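Local coordinates for protein metallocarboxypeptidase (Trypanosoma cruzi, PDB 3DWC) that probably removes single amino acids, except proline, from the C-terminal ends of peptides as a metal-dependent carboxypeptidase of the M32 family, at residues 7-12 against 60-65; 81-86 against 284-289; 14-19 against 51-56; 430-435 against 481-486. One frame throughout, in Å; residues are numbered along the deposited sequence.

Interaction 1: residues 7-12 against 60-65; sequences KELERV and PKIRAL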
# COMPACT_ATOMS: atom_id res chain seq x y z
N LYS B 7 -31.61 0.67 -6.29
CA LYS B 7 -30.49 0.29 -7.15
C LYS B 7 -29.51 1.46 -7.41
O LYS B 7 -28.28 1.27 -7.52
CB LYS B 7 -30.98 -0.31 -8.47
CG LYS B 7 -31.50 -1.76 -8.33
CD LYS B 7 -30.33 -2.75 -8.36
CE LYS B 7 -30.68 -4.09 -7.77
NZ LYS B 7 -29.54 -5.06 -7.91
N GLU B 8 -30.05 2.67 -7.50
CA GLU B 8 -29.19 3.85 -7.61
C GLU B 8 -28.36 4.01 -6.35
O GLU B 8 -27.18 4.30 -6.43
CB GLU B 8 -30.02 5.09 -7.89
CG GLU B 8 -29.22 6.40 -7.86
CD GLU B 8 -28.27 6.55 -9.03
OE1 GLU B 8 -27.17 7.15 -8.84
OE2 GLU B 8 -28.62 6.06 -10.14
N LEU B 9 -28.96 3.82 -5.17
CA LEU B 9 -28.20 3.78 -3.94
C LEU B 9 -27.13 2.69 -3.96
O LEU B 9 -26.03 2.90 -3.49
CB LEU B 9 -29.10 3.63 -2.72
CG LEU B 9 -29.83 4.93 -2.31
CD1 LEU B 9 -31.15 4.62 -1.61
CD2 LEU B 9 -28.97 5.83 -1.44
N GLU B 10 -27.46 1.52 -4.47
CA GLU B 10 -26.50 0.44 -4.49
C GLU B 10 -25.25 0.89 -5.21
O GLU B 10 -24.15 0.65 -4.76
CB GLU B 10 -27.07 -0.81 -5.14
CG GLU B 10 -27.93 -1.65 -4.22
CD GLU B 10 -28.08 -3.10 -4.71
OE1 GLU B 10 -27.91 -3.33 -5.91
OE2 GLU B 10 -28.36 -4.01 -3.89
N ARG B 11 -25.46 1.52 -6.36
CA ARG B 11 -24.40 2.06 -7.22
C ARG B 11 -23.52 3.10 -6.51
O ARG B 11 -22.29 3.11 -6.65
CB ARG B 11 -25.06 2.69 -8.46
CG ARG B 11 -24.08 3.10 -9.56
CD ARG B 11 -24.75 4.03 -10.65
NE ARG B 11 -24.92 5.40 -10.15
CZ ARG B 11 -23.91 6.26 -9.93
NH1 ARG B 11 -22.64 5.92 -10.19
NH2 ARG B 11 -24.16 7.48 -9.45
N VAL B 12 -24.16 4.00 -5.77
CA VAL B 12 -23.45 4.97 -4.96
C VAL B 12 -22.62 4.25 -3.92
O VAL B 12 -21.47 4.58 -3.72
CB VAL B 12 -24.39 5.94 -4.26
CG1 VAL B 12 -23.64 6.82 -3.27
CG2 VAL B 12 -25.13 6.79 -5.30
N PRO B 60 -27.25 16.18 -1.16
CA PRO B 60 -28.70 16.17 -1.02
C PRO B 60 -29.39 14.96 -1.65
O PRO B 60 -30.27 14.39 -1.02
CB PRO B 60 -29.10 17.47 -1.71
CG PRO B 60 -27.95 18.39 -1.39
CD PRO B 60 -26.75 17.52 -1.53
N LYS B 61 -28.94 14.51 -2.82
CA LYS B 61 -29.63 13.43 -3.53
C LYS B 61 -29.72 12.11 -2.77
O LYS B 61 -30.67 11.35 -2.97
CB LYS B 61 -29.02 13.20 -4.92
CG LYS B 61 -27.80 12.30 -4.96
CD LYS B 61 -27.24 12.09 -6.39
CE LYS B 61 -26.12 11.04 -6.40
NZ LYS B 61 -25.75 10.49 -7.75
N ILE B 62 -28.74 11.81 -1.90
CA ILE B 62 -28.73 10.53 -1.20
C ILE B 62 -29.94 10.41 -0.30
O ILE B 62 -30.64 9.40 -0.33
CB ILE B 62 -27.43 10.30 -0.34
CG1 ILE B 62 -26.18 10.49 -1.19
CG2 ILE B 62 -27.40 8.91 0.23
CD1 ILE B 62 -26.19 9.66 -2.47
N ARG B 63 -30.16 11.43 0.52
CA ARG B 63 -31.33 11.48 1.40
C ARG B 63 -32.64 11.31 0.64
O ARG B 63 -33.51 10.53 1.03
CB ARG B 63 -31.35 12.80 2.15
CG ARG B 63 -32.47 12.94 3.18
CD ARG B 63 -32.64 14.40 3.53
NE ARG B 63 -33.79 14.61 4.41
CZ ARG B 63 -33.73 14.79 5.73
NH1 ARG B 63 -32.56 14.79 6.37
NH2 ARG B 63 -34.86 14.98 6.41
N ALA B 64 -32.78 12.05 -0.45
CA ALA B 64 -33.94 11.94 -1.33
C ALA B 64 -34.05 10.52 -1.90
O ALA B 64 -35.15 9.95 -1.99
CB ALA B 64 -33.85 12.97 -2.45
N LEU B 65 -32.91 9.92 -2.23
CA LEU B 65 -32.92 8.55 -2.75
C LEU B 65 -33.39 7.56 -1.67
O LEU B 65 -34.24 6.72 -1.91
CB LEU B 65 -31.54 8.15 -3.31
CG LEU B 65 -31.16 8.63 -4.72
CD1 LEU B 65 -29.73 8.25 -5.02
CD2 LEU B 65 -32.09 8.07 -5.78

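Interaction 2: residues 81-86 against 284-289; sequences RANLRE and ETQPVC. With SO4 (sulfate ion), chain T.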
# COMPACT_ATOMS: atom_id res chain seq x y z
N ARG B 81 -33.92 -5.06 1.52
CA ARG B 81 -34.54 -4.31 2.61
C ARG B 81 -33.56 -4.11 3.77
O ARG B 81 -33.47 -3.02 4.32
CB ARG B 81 -35.83 -4.99 3.10
CG ARG B 81 -36.95 -5.03 2.07
CD ARG B 81 -38.32 -5.25 2.72
NE ARG B 81 -38.37 -6.56 3.34
CZ ARG B 81 -38.74 -7.69 2.73
NH1 ARG B 81 -39.12 -7.70 1.47
NH2 ARG B 81 -38.71 -8.83 3.42
N ALA B 82 -32.82 -5.14 4.15
CA ALA B 82 -31.80 -4.99 5.21
C ALA B 82 -30.69 -4.03 4.75
O ALA B 82 -30.15 -3.21 5.55
CB ALA B 82 -31.17 -6.32 5.55
N ASN B 83 -30.34 -4.15 3.47
CA ASN B 83 -29.26 -3.32 2.93
C ASN B 83 -29.72 -1.87 2.97
O ASN B 83 -28.95 -1.00 3.37
CB ASN B 83 -28.87 -3.79 1.53
CG ASN B 83 -27.60 -3.16 1.01
OD1 ASN B 83 -26.62 -2.95 1.75
ND2 ASN B 83 -27.59 -2.85 -0.29
N LEU B 84 -31.00 -1.62 2.65
CA LEU B 84 -31.51 -0.24 2.71
C LEU B 84 -31.44 0.32 4.14
O LEU B 84 -31.12 1.49 4.34
CB LEU B 84 -32.94 -0.14 2.15
CG LEU B 84 -33.58 1.25 2.03
CD1 LEU B 84 -32.70 2.24 1.27
CD2 LEU B 84 -34.98 1.14 1.38
N ARG B 85 -31.77 -0.52 5.12
CA ARG B 85 -31.56 -0.17 6.55
C ARG B 85 -30.10 0.20 6.85
O ARG B 85 -29.82 1.17 7.55
CB ARG B 85 -31.98 -1.34 7.45
CG ARG B 85 -31.98 -1.03 8.95
CD ARG B 85 -32.21 -2.30 9.77
NE ARG B 85 -31.13 -3.27 9.54
CZ ARG B 85 -31.27 -4.59 9.50
NH1 ARG B 85 -32.45 -5.17 9.66
NH2 ARG B 85 -30.21 -5.35 9.27
N GLU B 86 -29.16 -0.60 6.34
CA GLU B 86 -27.76 -0.34 6.62
C GLU B 86 -27.27 0.91 5.89
O GLU B 86 -26.43 1.63 6.42
CB GLU B 86 -26.92 -1.57 6.35
CG GLU B 86 -27.30 -2.73 7.22
CD GLU B 86 -27.30 -2.41 8.72
OE1 GLU B 86 -26.35 -1.75 9.18
OE2 GLU B 86 -28.22 -2.86 9.42
N GLU B 284 -21.44 -7.91 -1.74
CA GLU B 284 -20.05 -7.70 -1.29
C GLU B 284 -19.60 -6.23 -1.15
O GLU B 284 -18.88 -5.89 -0.20
CB GLU B 284 -19.08 -8.49 -2.19
CG GLU B 284 -19.15 -9.99 -1.97
CD GLU B 284 -20.22 -10.69 -2.80
OE1 GLU B 284 -20.43 -11.88 -2.54
OE2 GLU B 284 -20.86 -10.07 -3.68
N THR B 285 -20.06 -5.37 -2.04
CA THR B 285 -19.67 -3.93 -2.03
C THR B 285 -20.67 -3.02 -1.28
O THR B 285 -20.58 -1.79 -1.34
CB THR B 285 -19.58 -3.42 -3.46
OG1 THR B 285 -20.90 -3.37 -4.03
CG2 THR B 285 -18.69 -4.35 -4.32
N GLN B 286 -21.59 -3.64 -0.53
CA GLN B 286 -22.68 -2.97 0.16
C GLN B 286 -22.57 -3.01 1.68
O GLN B 286 -21.96 -3.93 2.25
CB GLN B 286 -23.99 -3.67 -0.22
CG GLN B 286 -24.31 -3.62 -1.72
CD GLN B 286 -24.54 -2.21 -2.21
OE1 GLN B 286 -25.38 -1.49 -1.67
NE2 GLN B 286 -23.79 -1.81 -3.26
N PRO B 287 -23.25 -2.07 2.35
CA PRO B 287 -23.11 -1.95 3.77
C PRO B 287 -23.77 -3.08 4.60
O PRO B 287 -23.45 -3.22 5.77
CB PRO B 287 -23.69 -0.56 4.05
CG PRO B 287 -24.71 -0.39 3.04
CD PRO B 287 -24.21 -1.08 1.82
N VAL B 288 -24.65 -3.89 3.99
CA VAL B 288 -25.17 -5.09 4.68
C VAL B 288 -24.11 -6.21 4.78
O VAL B 288 -24.17 -7.05 5.66
CB VAL B 288 -26.41 -5.62 3.97
CG1 VAL B 288 -26.05 -6.30 2.65
CG2 VAL B 288 -27.21 -6.57 4.95
N CYS B 289 -23.14 -6.20 3.85
CA CYS B 289 -22.05 -7.15 3.90
C CYS B 289 -20.93 -6.52 4.67
O CYS B 289 -19.91 -6.19 4.10
CB CYS B 289 -21.60 -7.54 2.52
SG CYS B 289 -20.23 -8.68 2.55
S SO4 T . -38.14 -7.38 6.82
O1 SO4 T . -37.22 -6.52 6.08
O2 SO4 T . -39.50 -7.28 6.30
O3 SO4 T . -37.69 -8.77 6.73
O4 SO4 T . -38.18 -6.91 8.20
O HOH W 1 -23.44 -2.07 8.18

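Interaction 3: residues 14-19 against 51-56; sequences TKLYRY and LHMHDT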
# COMPACT_ATOMS: atom_id res chain seq x y z
N THR B 14 -21.38 1.15 -3.89
CA THR B 14 -20.27 0.50 -4.56
C THR B 14 -19.16 1.51 -4.85
O THR B 14 -18.01 1.18 -4.66
CB THR B 14 -20.75 -0.22 -5.84
OG1 THR B 14 -21.64 -1.30 -5.44
CG2 THR B 14 -19.55 -0.79 -6.67
N LYS B 15 -19.51 2.72 -5.27
CA LYS B 15 -18.53 3.79 -5.46
C LYS B 15 -17.75 4.04 -4.18
O LYS B 15 -16.52 4.00 -4.19
CB LYS B 15 -19.23 5.06 -5.96
CG LYS B 15 -18.37 6.03 -6.64
CD LYS B 15 -19.13 6.88 -7.66
CE LYS B 15 -20.33 7.61 -7.03
NZ LYS B 15 -20.69 8.92 -7.73
N LEU B 16 -18.48 4.27 -3.09
CA LEU B 16 -17.89 4.48 -1.76
C LEU B 16 -16.99 3.35 -1.30
O LEU B 16 -15.92 3.59 -0.76
CB LEU B 16 -18.99 4.71 -0.71
CG LEU B 16 -19.77 6.03 -0.80
CD1 LEU B 16 -20.98 6.01 0.15
CD2 LEU B 16 -18.83 7.33 -0.58
N TYR B 17 -17.42 2.11 -1.53
CA TYR B 17 -16.63 0.89 -1.24
C TYR B 17 -15.30 0.95 -1.98
O TYR B 17 -14.24 0.69 -1.40
CB TYR B 17 -17.44 -0.35 -1.62
CG TYR B 17 -16.82 -1.68 -1.26
CD1 TYR B 17 -16.93 -2.20 0.01
CD2 TYR B 17 -16.12 -2.42 -2.21
CE1 TYR B 17 -16.37 -3.45 0.33
CE2 TYR B 17 -15.52 -3.63 -1.89
CZ TYR B 17 -15.67 -4.16 -0.63
OH TYR B 17 -15.09 -5.39 -0.30
N ARG B 18 -15.31 1.39 -3.23
CA ARG B 18 -14.08 1.47 -4.00
C ARG B 18 -13.14 2.50 -3.46
O ARG B 18 -11.93 2.28 -3.42
CB ARG B 18 -14.34 1.82 -5.46
CG ARG B 18 -15.13 0.81 -6.27
CD ARG B 18 -14.82 -0.62 -5.92
NE ARG B 18 -15.69 -1.53 -6.70
CZ ARG B 18 -15.68 -2.85 -6.55
NH1 ARG B 18 -14.87 -3.40 -5.67
NH2 ARG B 18 -16.50 -3.62 -7.28
N TYR B 19 -13.69 3.64 -3.06
CA TYR B 19 -12.85 4.68 -2.49
C TYR B 19 -12.32 4.22 -1.13
O TYR B 19 -11.18 4.51 -0.77
CB TYR B 19 -13.64 5.96 -2.31
CG TYR B 19 -14.20 6.61 -3.57
CD1 TYR B 19 -13.48 6.68 -4.75
CD2 TYR B 19 -15.44 7.27 -3.54
CE1 TYR B 19 -13.99 7.36 -5.92
CE2 TYR B 19 -15.95 7.95 -4.67
CZ TYR B 19 -15.22 7.96 -5.86
OH TYR B 19 -15.73 8.61 -7.00
N LEU B 51 -12.51 13.37 2.31
CA LEU B 51 -13.38 14.49 1.92
C LEU B 51 -14.38 14.09 0.82
O LEU B 51 -15.60 14.32 0.93
CB LEU B 51 -12.54 15.68 1.47
CG LEU B 51 -13.12 17.09 1.47
CD1 LEU B 51 -12.13 18.05 0.86
CD2 LEU B 51 -14.39 17.16 0.70
N HIS B 52 -13.87 13.45 -0.23
CA HIS B 52 -14.70 13.08 -1.37
C HIS B 52 -15.76 12.08 -0.92
O HIS B 52 -16.94 12.23 -1.22
CB HIS B 52 -13.83 12.53 -2.50
CG HIS B 52 -14.60 12.20 -3.75
ND1 HIS B 52 -15.36 13.12 -4.42
CD2 HIS B 52 -14.75 11.03 -4.42
CE1 HIS B 52 -15.95 12.54 -5.45
NE2 HIS B 52 -15.59 11.26 -5.47
N MET B 53 -15.35 11.08 -0.14
CA MET B 53 -16.32 10.12 0.39
C MET B 53 -17.38 10.84 1.20
O MET B 53 -18.56 10.56 1.05
CB MET B 53 -15.63 9.09 1.25
CG MET B 53 -14.63 8.28 0.47
SD MET B 53 -13.83 7.04 1.46
CE MET B 53 -15.21 5.95 1.86
N HIS B 54 -16.98 11.82 2.00
CA HIS B 54 -17.93 12.61 2.77
C HIS B 54 -18.93 13.41 1.92
O HIS B 54 -20.14 13.42 2.24
CB HIS B 54 -17.20 13.57 3.68
CG HIS B 54 -18.11 14.47 4.45
ND1 HIS B 54 -18.83 14.03 5.55
CD2 HIS B 54 -18.41 15.78 4.30
CE1 HIS B 54 -19.52 15.04 6.04
NE2 HIS B 54 -19.29 16.11 5.30
N ASP B 55 -18.45 14.09 0.88
CA ASP B 55 -19.29 14.84 -0.05
C ASP B 55 -20.23 13.92 -0.83
O ASP B 55 -21.37 14.29 -1.11
CB ASP B 55 -18.44 15.61 -1.06
CG ASP B 55 -17.66 16.74 -0.43
OD1 ASP B 55 -17.92 17.09 0.74
OD2 ASP B 55 -16.76 17.27 -1.09
N THR B 56 -19.75 12.74 -1.18
CA THR B 56 -20.54 11.75 -1.90
C THR B 56 -21.74 11.27 -1.07
O THR B 56 -22.87 11.32 -1.56
CB THR B 56 -19.66 10.56 -2.33
OG1 THR B 56 -18.60 11.06 -3.14
CG2 THR B 56 -20.46 9.54 -3.13
O HOH W 2 -18.93 10.36 -6.48

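Interaction 4: residues 430-435 against 481-486; sequences AAQLMS and QATGET. With SO4 (sulfate ion), chain S.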
# COMPACT_ATOMS: atom_id res chain seq x y z
N ALA B 430 -18.21 -14.19 22.67
CA ALA B 430 -17.34 -15.34 22.50
C ALA B 430 -17.73 -16.54 23.36
O ALA B 430 -17.74 -17.68 22.88
CB ALA B 430 -15.89 -14.93 22.72
N ALA B 431 -18.06 -16.28 24.63
CA ALA B 431 -18.40 -17.32 25.60
C ALA B 431 -19.73 -17.93 25.25
O ALA B 431 -19.84 -19.12 25.31
CB ALA B 431 -18.46 -16.71 27.04
N GLN B 432 -20.70 -17.11 24.88
CA GLN B 432 -22.01 -17.52 24.45
C GLN B 432 -21.96 -18.41 23.18
O GLN B 432 -22.62 -19.40 23.08
CB GLN B 432 -22.91 -16.31 24.21
CG GLN B 432 -24.41 -16.69 23.96
CD GLN B 432 -25.39 -15.55 24.26
OE1 GLN B 432 -25.16 -14.78 25.18
NE2 GLN B 432 -26.50 -15.49 23.51
N LEU B 433 -21.20 -17.99 22.20
CA LEU B 433 -21.02 -18.76 20.97
C LEU B 433 -20.38 -20.14 21.19
O LEU B 433 -20.82 -21.13 20.63
CB LEU B 433 -20.13 -17.93 20.01
CG LEU B 433 -20.47 -17.72 18.53
CD1 LEU B 433 -19.15 -17.58 17.73
CD2 LEU B 433 -21.45 -18.75 17.84
N MET B 434 -19.32 -20.17 21.97
CA MET B 434 -18.64 -21.42 22.33
C MET B 434 -19.54 -22.32 23.14
O MET B 434 -19.54 -23.52 22.90
CB MET B 434 -17.31 -21.19 23.08
CG MET B 434 -16.53 -22.46 23.40
SD MET B 434 -16.21 -23.54 21.95
CE MET B 434 -14.60 -22.83 21.43
N SER B 435 -20.35 -21.76 24.05
CA SER B 435 -21.32 -22.60 24.77
C SER B 435 -22.23 -23.33 23.83
O SER B 435 -22.47 -24.47 24.03
CB SER B 435 -22.22 -21.80 25.75
OG SER B 435 -21.40 -21.34 26.79
N GLN B 481 -30.74 -16.23 16.63
CA GLN B 481 -30.73 -17.27 15.60
C GLN B 481 -29.53 -18.21 15.81
O GLN B 481 -29.65 -19.42 15.65
CB GLN B 481 -30.64 -16.63 14.22
CG GLN B 481 -31.16 -17.52 13.13
CD GLN B 481 -31.04 -16.87 11.76
OE1 GLN B 481 -32.01 -16.35 11.23
NE2 GLN B 481 -29.82 -16.83 11.22
N ALA B 482 -28.41 -17.64 16.21
CA ALA B 482 -27.16 -18.35 16.34
C ALA B 482 -27.08 -19.21 17.59
O ALA B 482 -26.44 -20.25 17.57
CB ALA B 482 -25.97 -17.35 16.35
N THR B 483 -27.62 -18.72 18.69
CA THR B 483 -27.34 -19.33 20.00
C THR B 483 -28.60 -19.55 20.83
O THR B 483 -28.51 -20.05 21.93
CB THR B 483 -26.39 -18.41 20.84
OG1 THR B 483 -27.09 -17.20 21.20
CG2 THR B 483 -25.09 -18.08 20.08
N GLY B 484 -29.75 -19.12 20.34
CA GLY B 484 -30.99 -19.37 21.04
C GLY B 484 -31.49 -18.21 21.87
O GLY B 484 -32.61 -18.25 22.35
N GLU B 485 -30.67 -17.19 22.07
CA GLU B 485 -31.07 -16.07 22.90
C GLU B 485 -30.24 -14.83 22.57
O GLU B 485 -29.22 -14.90 21.88
CB GLU B 485 -30.90 -16.41 24.39
CG GLU B 485 -29.46 -16.65 24.79
CD GLU B 485 -29.26 -17.09 26.23
OE1 GLU B 485 -30.04 -16.72 27.12
OE2 GLU B 485 -28.27 -17.81 26.47
N THR B 486 -30.71 -13.70 23.08
CA THR B 486 -30.01 -12.43 23.00
C THR B 486 -28.71 -12.44 23.89
O THR B 486 -28.51 -13.36 24.65
CB THR B 486 -31.06 -11.32 23.37
OG1 THR B 486 -30.65 -10.07 22.81
CG2 THR B 486 -31.24 -11.15 24.85
S SO4 S . -34.27 -13.49 24.36
O1 SO4 S . -34.82 -12.15 24.10
O2 SO4 S . -34.07 -14.23 23.11
O3 SO4 S . -33.04 -13.31 25.13
O4 SO4 S . -35.21 -14.29 25.15

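Interaction 1: residues 7-12 against 60-65
The guanidinium of Arg-11 meets its neighbours at the edge: the ammonium of Lys-61, from the facing helix, lies there close to the plane, and so does the carboxylate of Glu-8, one turn back on the same helix. NE and NH2 of Arg-11 grip Glu-8 side-on, both sharing the single oxygen OE1, with NH2 at 3.1 Å from it. Lys-61 joins from the other helix as a long salt bridge, its NZ 3.8 Å from Glu-8 OE1 and arriving at roughly a right angle to that side chain. It gets there because its CG is wedged between backbone N and carbonyl carbon (chi1 84°) while the rest of the chain runs straight out. Two cations thus gather on one carboxylate, which probably screens them from each other.

Beneath this network the contact is apolar. Glu-8 presents its CG, the aliphatic part, to Leu-65 CD1 at 3.4 Å. Leu-9 runs past Leu-65 in the opposite direction, its CG 3.8 Å from Leu-65 CB, and its CD2 rests 3.8 Å from Ile-62 CG2. Val-12 and Ile-62 meet tip to tip, CG1 to CD1 at 3.9 Å. Helix 78-95 lines the same core, with Met-87 against Leu-9 and Trp-91 against Ile-62.

The axes of the two segments approach to 10.3 Å at 140°. Helices 3-32 and 60-71 thus form an antiparallel-leaning pair with an aliphatic interface, edged by an i, i+3 salt bridge between Glu-8 and Arg-11 to which Lys-61 adds a long one.

Interaction 2: residues 81-86 against 284-289
A type I beta turn, Gln-286 to Cys-289, is docked on helix 78-95 chiefly by Asn-83, whose side-chain amide works at both ends. The turn is closed by its own bond from Cys-289 N to Gln-286 O. Asn-83 OD1 accepts from Val-288 N at 3.1 Å, while its ND2 donates to Gln-286 OE1 at 2.9 Å in a nearly straight bond (171°). Gln-286 OE1 lies in the plane of the Asn-83 amide, yet the two amide planes stand 79° apart, the side chains crossing at about a right angle. With CG anti to its backbone N (chi1 -169°), Asn-83 brings OD1 close to the proline ring as well, 3.1 Å from Pro-287 CD.

Val-288 adds an apolar touch, CG2 to Ala-82 CB at 4.0 Å. Further along the helix, the CB of Glu-86 packs near Pro-287, and a water sits 3.1 Å from Glu-86 OE1 and 2.7 Å from Pro-287 O, bridging them if its protons are not drawn elsewhere. Arg-85 holds Glu-86 OE2 with two nitrogens, NE at 2.9 Å. Outside the contact, Arg-292 pairs with Glu-86 OE1, Tyr-6 OH bonds to Asn-83 ND2, and Gln-286 NE2 reaches Glu-10 O.

The chemistry is that of a buried polar joint. With OD1 accepting a backbone N-H and ND2 donating to Gln-286, the orientation of the Asn-83 amide is set, and two arginines on one buried carboxylate would be expected to keep Glu-86 ionised.

Interaction 3: residues 14-19 against 51-56
Lys-15 starts the contact with its aliphatic part, CE lying 4.4 Å from Thr-56 CG2. Its NZ donates to a water 2.6 Å away, and that water gives a weak bond to Thr-56 OG1, so the polar link between lysine and threonine is indirect.

Leu-16 follows with its CD2 branch, set 3.7 Å from Thr-56 CG2 as the two side chains slide past each other in opposite directions. The same residue offers its backbone: Leu-16 O is 3.6 Å from Met-53 CE, the methyl that the methionine brings round by bending at its last torsion.

Tyr-19 carries the aromatic end of the contact. His-52 comes edge-on over a face of the tyrosine ring in an offset edge-to-face pair, centroids 4.8 Å apart and planes at 68°. The CD2-NE2 edge makes the approach, with His-52 CD2 3.3 Å from Tyr-19 CE2. Holding CG anti to the backbone N (chi1 -177°) swings the imidazole out to the tyrosine. Thr-56 OG1 lies over the centre of the His-52 ring while donating to His-52 O at 2.8 Å, and Met-53 CG packs against Tyr-19 CB at 3.8 Å.

The two segments run nearly antiparallel, at 168°, as part of helices 3-32 and 39-57. His-52 also stacks on His-52 of the second subunit, with Glu-48 of that subunit against Lys-15 and Tyr-19. Meanwhile Tyr-17 OH bonds to Glu-245, just ahead of strand 246-251. The helix pair thus takes part in the dimer interface, while Thr-14 and Tyr-17 of helix 3-32 meet the 284-289 loop.

Interaction 4: residues 430-435 against 481-486
One nitrogen, NE2 of Gln-432, ties a helix to the end of another by spending its two N-H bonds on different parts of the same turn. The first goes to Thr-483 OG1, 2.9 Å away and nearly straight (171°), with that oxygen in the plane of the glutamine amide. The second goes to Thr-486 O at 3.1 Å, and here the donor stands 65° out of the carbonyl plane of the acceptor, away from the lone-pair directions. Gln-432 reaches this far because its CG lies anti to the backbone N (chi1 -171°) and the chain stays extended beyond it. Its remaining polar atom, OE1, accepts from the backbone N of Asn-488, so both ends of this buried amide are occupied.

Thr-483 OG1 in turn bonds to Leu-479 O within its own helix, which leaves the hydroxyl as acceptor toward Gln-432. The methyl CG2 of the threonine faces Leu-433, 4.3 Å from its CD2. Glu-485 contributes its CG, 3.4 Å from Gln-432 NE2, while its carboxylate turns to His-491 and Asn-488.

Gly-484, with positive phi, is the first residue to leave the helical path. A sulfate, probably from the crystallisation liquor, lies beside Thr-486 N, though the oxygen nearest Thr-486 is placed with less certainty.

The arrangement is a helix ending at a positive-phi glycine, with the loop after it held to a neighbouring helix, 421-441, by a buried glutamine.

How the interactions relate
Interactions 1, 2 and 3 form one cluster on the N-terminal helices, their centres 12 to 16 Å apart. Helix 3-32 serves both 1 and 3; interaction 3 is nested inside the chain loop that interaction 1 closes, and helices 39-57 and 60-71 follow one another. Interaction 2 comes later in the chain and closes over about 200 residues, bringing the loop before helix 294-309 against this bundle: Thr-285 OG1 and Thr-14 OG1 lie 2.6 Å apart. Interaction 4 stands apart, its centre 24 to 36 Å from the others, among the C-terminal helices. None lies at the cobalt site; interactions 1, 3 and 4 join helices near in sequence, and interaction 2 supplies the long-range link.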